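Rho guanine nucleotide exchange factor 11 (Homo sapiens, PDB 5JHH) probably activates Rho-family GTPases by promoting exchange of their bound guanine nucleotide, through a RhoGEF (DH) domain followed by a PH domain. Local coordinates at residues 309-321 against 332-345. Sequence-based numbering, arbitrary orientation.
Sequences TFSPVLKLNAVLI and FIICTSKLGPPQIY
The phenol oxygen of Tyr-345 is held from two directions: it donates to the backbone carbonyl of Ser-311, OH to O modelled at 2.5 Å, tighter than usual and so of uncertain exact length, and accepts from a water that in turn takes the Ser-311 N-H, with N to water 2.7 Å. Ser-311 O lies at the edge of the ring, near its plane, which leaves both faces to apolar groups. Leu-314 sets CD1 over the centre of one face, a CH-pi contact 3.7 Å from the centroid and only 10° off the normal, while its CD2 runs alongside toward the hydroxyl and also meets Cys-335 SG. On the opposite face Phe-310 rests CD1 near the rim, 3.5 Å from Tyr-345 CZ, the ring planes inclined at 49°; its CZ reaches Gln-343 CB. With a phenylalanine in place of Tyr-345, Ser-311 O and the water would probably both lose their hydroxyl partner.

Farther along, Val-319 to Ile-321 pair antiparallel with Ile-333 to Cys-335. Leu-320 and Ile-334 exchange two N-H to O bonds, each 2.9 Å, and Thr-336 N adds a third to Ala-318 O. With chi1 at -58° placing CG1 opposite the carbonyl carbon, Ile-333 turns CG2 onto Val-319 CB, 3.7 Å away, and CG1 toward Ile-321 CD1.

All this belongs to the PH-domain barrel: hairpin 319-323/330-335 packs Val-319 and Ile-321 against the C-terminal helix 352-368, strand 313-315 pairs with strand 280-287, and Trp-262 of strand 254-263 meets the rings of Phe-310 and Tyr-345.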
loop_
_atom_site.group_PDB
_atom_site.type_symbol
_atom_site.label_atom_id
_atom_site.label_comp_id
_atom_site.label_asym_id
_atom_site.label_seq_id
_atom_site.Cartn_x
_atom_site.Cartn_y
_atom_site.Cartn_z
ATOM N N THR A 309 -12.848 -25.575 31.775
ATOM C CA THR A 309 -13.021 -24.470 30.830
ATOM C C THR A 309 -11.712 -24.051 30.143
ATOM O O THR A 309 -10.605 -24.304 30.636
ATOM C CB THR A 309 -13.602 -23.193 31.496
ATOM O OG1 THR A 309 -12.852 -22.859 32.673
ATOM C CG2 THR A 309 -15.063 -23.373 31.860
ATOM N N PHE A 310 -11.863 -23.353 29.019
ATOM C CA PHE A 310 -10.725 -22.839 28.237
ATOM C C PHE A 310 -10.339 -21.383 28.589
ATOM O O PHE A 310 -11.214 -20.518 28.702
ATOM C CB PHE A 310 -11.081 -22.887 26.758
ATOM C CG PHE A 310 -10.597 -24.116 26.046
ATOM C CD1 PHE A 310 -9.250 -24.407 25.990
ATOM C CD2 PHE A 310 -11.485 -24.943 25.365
ATOM C CE1 PHE A 310 -8.796 -25.515 25.295
ATOM C CE2 PHE A 310 -11.035 -26.049 24.664
ATOM C CZ PHE A 310 -9.689 -26.331 24.628
ATOM N N SER A 311 -9.038 -21.112 28.746
ATOM C CA SER A 311 -8.553 -19.725 28.936
ATOM C C SER A 311 -8.594 -18.935 27.609
ATOM O O SER A 311 -8.345 -19.503 26.535
ATOM C CB SER A 311 -7.122 -19.682 29.493
ATOM O OG SER A 311 -6.619 -18.341 29.571
ATOM N N PRO A 312 -8.895 -17.624 27.691
ATOM C CA PRO A 312 -8.997 -16.756 26.516
ATOM C C PRO A 312 -7.673 -16.068 26.162
ATOM O O PRO A 312 -7.562 -15.454 25.103
ATOM C CB PRO A 312 -10.048 -15.724 26.941
ATOM C CG PRO A 312 -9.971 -15.676 28.438
ATOM C CD PRO A 312 -9.189 -16.871 28.932
ATOM N N VAL A 313 -6.686 -16.204 27.040
ATOM C CA VAL A 313 -5.368 -15.657 26.826
ATOM C C VAL A 313 -4.359 -16.787 26.838
ATOM O O VAL A 313 -4.402 -17.660 27.695
ATOM C CB VAL A 313 -4.999 -14.690 27.939
ATOM C CG1 VAL A 313 -3.596 -14.144 27.730
ATOM C CG2 VAL A 313 -6.004 -13.570 27.996
ATOM N N LEU A 314 -3.440 -16.760 25.890
ATOM C CA LEU A 314 -2.356 -17.746 25.813
ATOM C C LEU A 314 -1.035 -17.021 25.854
ATOM O O LEU A 314 -0.897 -15.983 25.246
ATOM C CB LEU A 314 -2.485 -18.561 24.514
ATOM C CG LEU A 314 -3.816 -19.328 24.452
ATOM C CD1 LEU A 314 -4.017 -20.102 23.167
ATOM C CD2 LEU A 314 -3.900 -20.274 25.645
ATOM N N LYS A 315 -0.079 -17.571 26.591
ATOM C CA LYS A 315 1.276 -17.064 26.615
ATOM C C LYS A 315 2.088 -17.749 25.534
ATOM O O LYS A 315 2.194 -18.979 25.480
ATOM C CB LYS A 315 1.905 -17.283 27.979
ATOM C CG LYS A 315 1.145 -16.618 29.117
ATOM C CD LYS A 315 2.121 -16.266 30.234
ATOM C CE LYS A 315 1.429 -15.877 31.534
ATOM N NZ LYS A 315 1.299 -17.036 32.459
ATOM N N LEU A 316 2.672 -16.930 24.672
ATOM C CA LEU A 316 3.346 -17.408 23.498
ATOM C C LEU A 316 4.593 -18.172 23.839
ATOM O O LEU A 316 5.077 -18.921 23.013
ATOM C CB LEU A 316 3.677 -16.238 22.577
ATOM C CG LEU A 316 2.485 -15.499 21.940
ATOM C CD1 LEU A 316 2.988 -14.306 21.175
ATOM C CD2 LEU A 316 1.669 -16.392 21.020
ATOM N N ASN A 317 5.120 -18.011 25.044
ATOM C CA ASN A 317 6.301 -18.789 25.439
ATOM C C ASN A 317 5.979 -20.202 25.921
ATOM O O ASN A 317 6.891 -20.980 26.205
ATOM C CB ASN A 317 7.083 -18.065 26.537
ATOM C CG ASN A 317 6.255 -17.807 27.757
ATOM O OD1 ASN A 317 5.173 -18.357 27.921
ATOM N ND2 ASN A 317 6.736 -16.941 28.604
ATOM N N ALA A 318 4.685 -20.509 25.995
ATOM C CA ALA A 318 4.162 -21.765 26.524
ATOM C C ALA A 318 3.190 -22.414 25.531
ATOM O O ALA A 318 2.162 -22.995 25.934
ATOM C CB ALA A 318 3.450 -21.500 27.849
ATOM N N VAL A 319 3.471 -22.265 24.235
ATOM C CA VAL A 319 2.668 -22.928 23.230
ATOM C C VAL A 319 3.480 -23.374 22.046
ATOM O O VAL A 319 4.589 -22.893 21.795
ATOM C CB VAL A 319 1.473 -22.102 22.680
ATOM C CG1 VAL A 319 0.568 -21.547 23.771
ATOM C CG2 VAL A 319 1.955 -20.980 21.793
ATOM N N LEU A 320 2.875 -24.307 21.319
ATOM C CA LEU A 320 3.371 -24.787 20.034
ATOM C C LEU A 320 2.286 -24.611 18.970
ATOM O O LEU A 320 1.092 -24.629 19.276
ATOM C CB LEU A 320 3.730 -26.272 20.123
ATOM C CG LEU A 320 4.767 -26.642 21.183
ATOM C CD1 LEU A 320 4.999 -28.145 21.117
ATOM C CD2 LEU A 320 6.077 -25.877 21.019
ATOM N N ILE A 321 2.706 -24.508 17.715
ATOM C CA ILE A 321 1.808 -24.185 16.624
ATOM C C ILE A 321 1.865 -25.331 15.628
ATOM O O ILE A 321 2.941 -25.718 15.203
ATOM C CB ILE A 321 2.276 -22.887 15.909
ATOM C CG1 ILE A 321 2.455 -21.736 16.909
ATOM C CG2 ILE A 321 1.323 -22.496 14.786
ATOM C CD1 ILE A 321 1.192 -21.321 17.639
ATOM N N PHE A 332 -3.510 -25.596 14.859
ATOM C CA PHE A 332 -3.629 -25.931 16.286
ATOM C C PHE A 332 -2.676 -25.088 17.121
ATOM O O PHE A 332 -1.529 -24.831 16.739
ATOM C CB PHE A 332 -3.253 -27.397 16.540
ATOM C CG PHE A 332 -4.149 -28.415 15.854
ATOM C CD1 PHE A 332 -5.522 -28.306 15.881
ATOM C CD2 PHE A 332 -3.602 -29.507 15.224
ATOM C CE1 PHE A 332 -6.319 -29.252 15.269
ATOM C CE2 PHE A 332 -4.403 -30.491 14.631
ATOM C CZ PHE A 332 -5.759 -30.356 14.649
ATOM N N ILE A 333 -3.146 -24.706 18.289
ATOM C CA ILE A 333 -2.273 -24.204 19.297
ATOM C C ILE A 333 -2.313 -25.141 20.496
ATOM O O ILE A 333 -3.374 -25.420 21.065
ATOM C CB ILE A 333 -2.655 -22.792 19.707
ATOM C CG1 ILE A 333 -2.614 -21.892 18.464
ATOM C CG2 ILE A 333 -1.717 -22.299 20.807
ATOM C CD1 ILE A 333 -3.175 -20.509 18.691
ATOM N N ILE A 334 -1.126 -25.603 20.872
ATOM C CA ILE A 334 -0.950 -26.613 21.887
ATOM C C ILE A 334 -0.235 -25.994 23.072
ATOM O O ILE A 334 0.914 -25.586 22.948
ATOM C CB ILE A 334 -0.111 -27.745 21.320
ATOM C CG1 ILE A 334 -0.726 -28.216 19.996
ATOM C CG2 ILE A 334 0.027 -28.857 22.347
ATOM C CD1 ILE A 334 -0.065 -29.430 19.389
ATOM N N CYS A 335 -0.922 -25.911 24.208
ATOM C CA CYS A 335 -0.366 -25.293 25.407
ATOM C C CYS A 335 0.553 -26.286 26.067
ATOM O O CYS A 335 0.194 -27.452 26.218
ATOM C CB CYS A 335 -1.477 -24.921 26.375
ATOM S SG CYS A 335 -2.851 -24.013 25.628
ATOM N N THR A 336 1.731 -25.830 26.460
ATOM C CA THR A 336 2.790 -26.736 26.872
ATOM C C THR A 336 3.068 -26.723 28.361
ATOM O O THR A 336 3.909 -27.490 28.838
ATOM C CB THR A 336 4.084 -26.389 26.148
ATOM O OG1 THR A 336 4.442 -25.026 26.432
ATOM C CG2 THR A 336 3.890 -26.557 24.674
ATOM N N SER A 337 2.398 -25.827 29.081
ATOM C CA SER A 337 2.438 -25.818 30.536
ATOM C C SER A 337 1.864 -27.124 31.066
ATOM O O SER A 337 0.760 -27.522 30.665
ATOM C CB SER A 337 1.590 -24.662 31.068
ATOM O OG SER A 337 1.192 -24.908 32.397
ATOM N N LYS A 338 2.595 -27.794 31.960
ATOM C CA LYS A 338 2.033 -28.966 32.668
ATOM C C LYS A 338 0.702 -28.680 33.393
ATOM O O LYS A 338 -0.032 -29.597 33.767
ATOM C CB LYS A 338 3.036 -29.571 33.643
ATOM C CG LYS A 338 4.162 -28.661 34.120
ATOM C CD LYS A 338 5.513 -29.116 33.584
ATOM C CE LYS A 338 5.725 -30.608 33.845
ATOM N NZ LYS A 338 7.073 -30.955 34.374
ATOM N N LEU A 339 0.384 -27.400 33.535
ATOM C CA LEU A 339 -0.871 -26.953 34.097
ATOM C C LEU A 339 -1.828 -26.580 32.975
ATOM O O LEU A 339 -2.900 -26.037 33.235
ATOM C CB LEU A 339 -0.627 -25.716 34.950
ATOM C CG LEU A 339 0.594 -25.752 35.882
ATOM C CD1 LEU A 339 1.970 -25.703 35.203
ATOM C CD2 LEU A 339 0.467 -24.594 36.860
ATOM N N GLY A 340 -1.428 -26.852 31.728
ATOM C CA GLY A 340 -2.166 -26.401 30.544
ATOM C C GLY A 340 -3.422 -27.233 30.378
ATOM O O GLY A 340 -3.653 -28.179 31.142
ATOM N N PRO A 341 -4.269 -26.875 29.404
ATOM C CA PRO A 341 -5.365 -27.801 29.127
ATOM C C PRO A 341 -4.830 -29.011 28.356
ATOM O O PRO A 341 -3.979 -28.830 27.487
ATOM C CB PRO A 341 -6.330 -26.960 28.262
ATOM C CG PRO A 341 -5.465 -25.932 27.613
ATOM C CD PRO A 341 -4.367 -25.632 28.610
ATOM N N PRO A 342 -5.311 -30.236 28.669
ATOM C CA PRO A 342 -5.032 -31.365 27.755
ATOM C C PRO A 342 -5.608 -31.156 26.343
ATOM O O PRO A 342 -5.254 -31.892 25.409
ATOM C CB PRO A 342 -5.704 -32.570 28.436
ATOM C CG PRO A 342 -5.950 -32.139 29.843
ATOM C CD PRO A 342 -6.148 -30.650 29.809
ATOM N N GLN A 343 -6.498 -30.171 26.198
ATOM C CA GLN A 343 -7.015 -29.790 24.884
ATOM C C GLN A 343 -6.207 -28.692 24.138
ATOM O O GLN A 343 -5.565 -27.784 24.703
ATOM C CB GLN A 343 -8.503 -29.426 24.940
ATOM C CG GLN A 343 -9.419 -30.564 25.379
ATOM C CD GLN A 343 -9.857 -30.462 26.847
ATOM O OE1 GLN A 343 -9.190 -29.843 27.687
ATOM N NE2 GLN A 343 -10.997 -31.063 27.152
ATOM N N ILE A 344 -6.238 -28.875 22.832
ATOM C CA ILE A 344 -5.588 -28.037 21.875
ATOM C C ILE A 344 -6.629 -27.034 21.454
ATOM O O ILE A 344 -7.792 -27.408 21.318
ATOM C CB ILE A 344 -5.197 -28.914 20.668
ATOM C CG1 ILE A 344 -3.951 -29.734 21.032
ATOM C CG2 ILE A 344 -5.003 -28.098 19.401
ATOM C CD1 ILE A 344 -3.675 -30.903 20.106
ATOM N N TYR A 345 -6.208 -25.789 21.237
ATOM C CA TYR A 345 -7.049 -24.774 20.598
ATOM C C TYR A 345 -7.001 -25.002 19.118
ATOM O O TYR A 345 -5.912 -25.013 18.516
ATOM C CB TYR A 345 -6.538 -23.376 20.874
ATOM C CG TYR A 345 -6.669 -22.944 22.312
ATOM C CD1 TYR A 345 -5.808 -23.414 23.292
ATOM C CD2 TYR A 345 -7.645 -22.043 22.680
ATOM C CE1 TYR A 345 -5.914 -22.964 24.606
ATOM C CE2 TYR A 345 -7.746 -21.580 23.979
ATOM C CZ TYR A 345 -6.888 -22.042 24.944
ATOM O OH TYR A 345 -7.037 -21.563 26.241
HETATM O O HOH W 1 -7.394 -23.224 28.901
#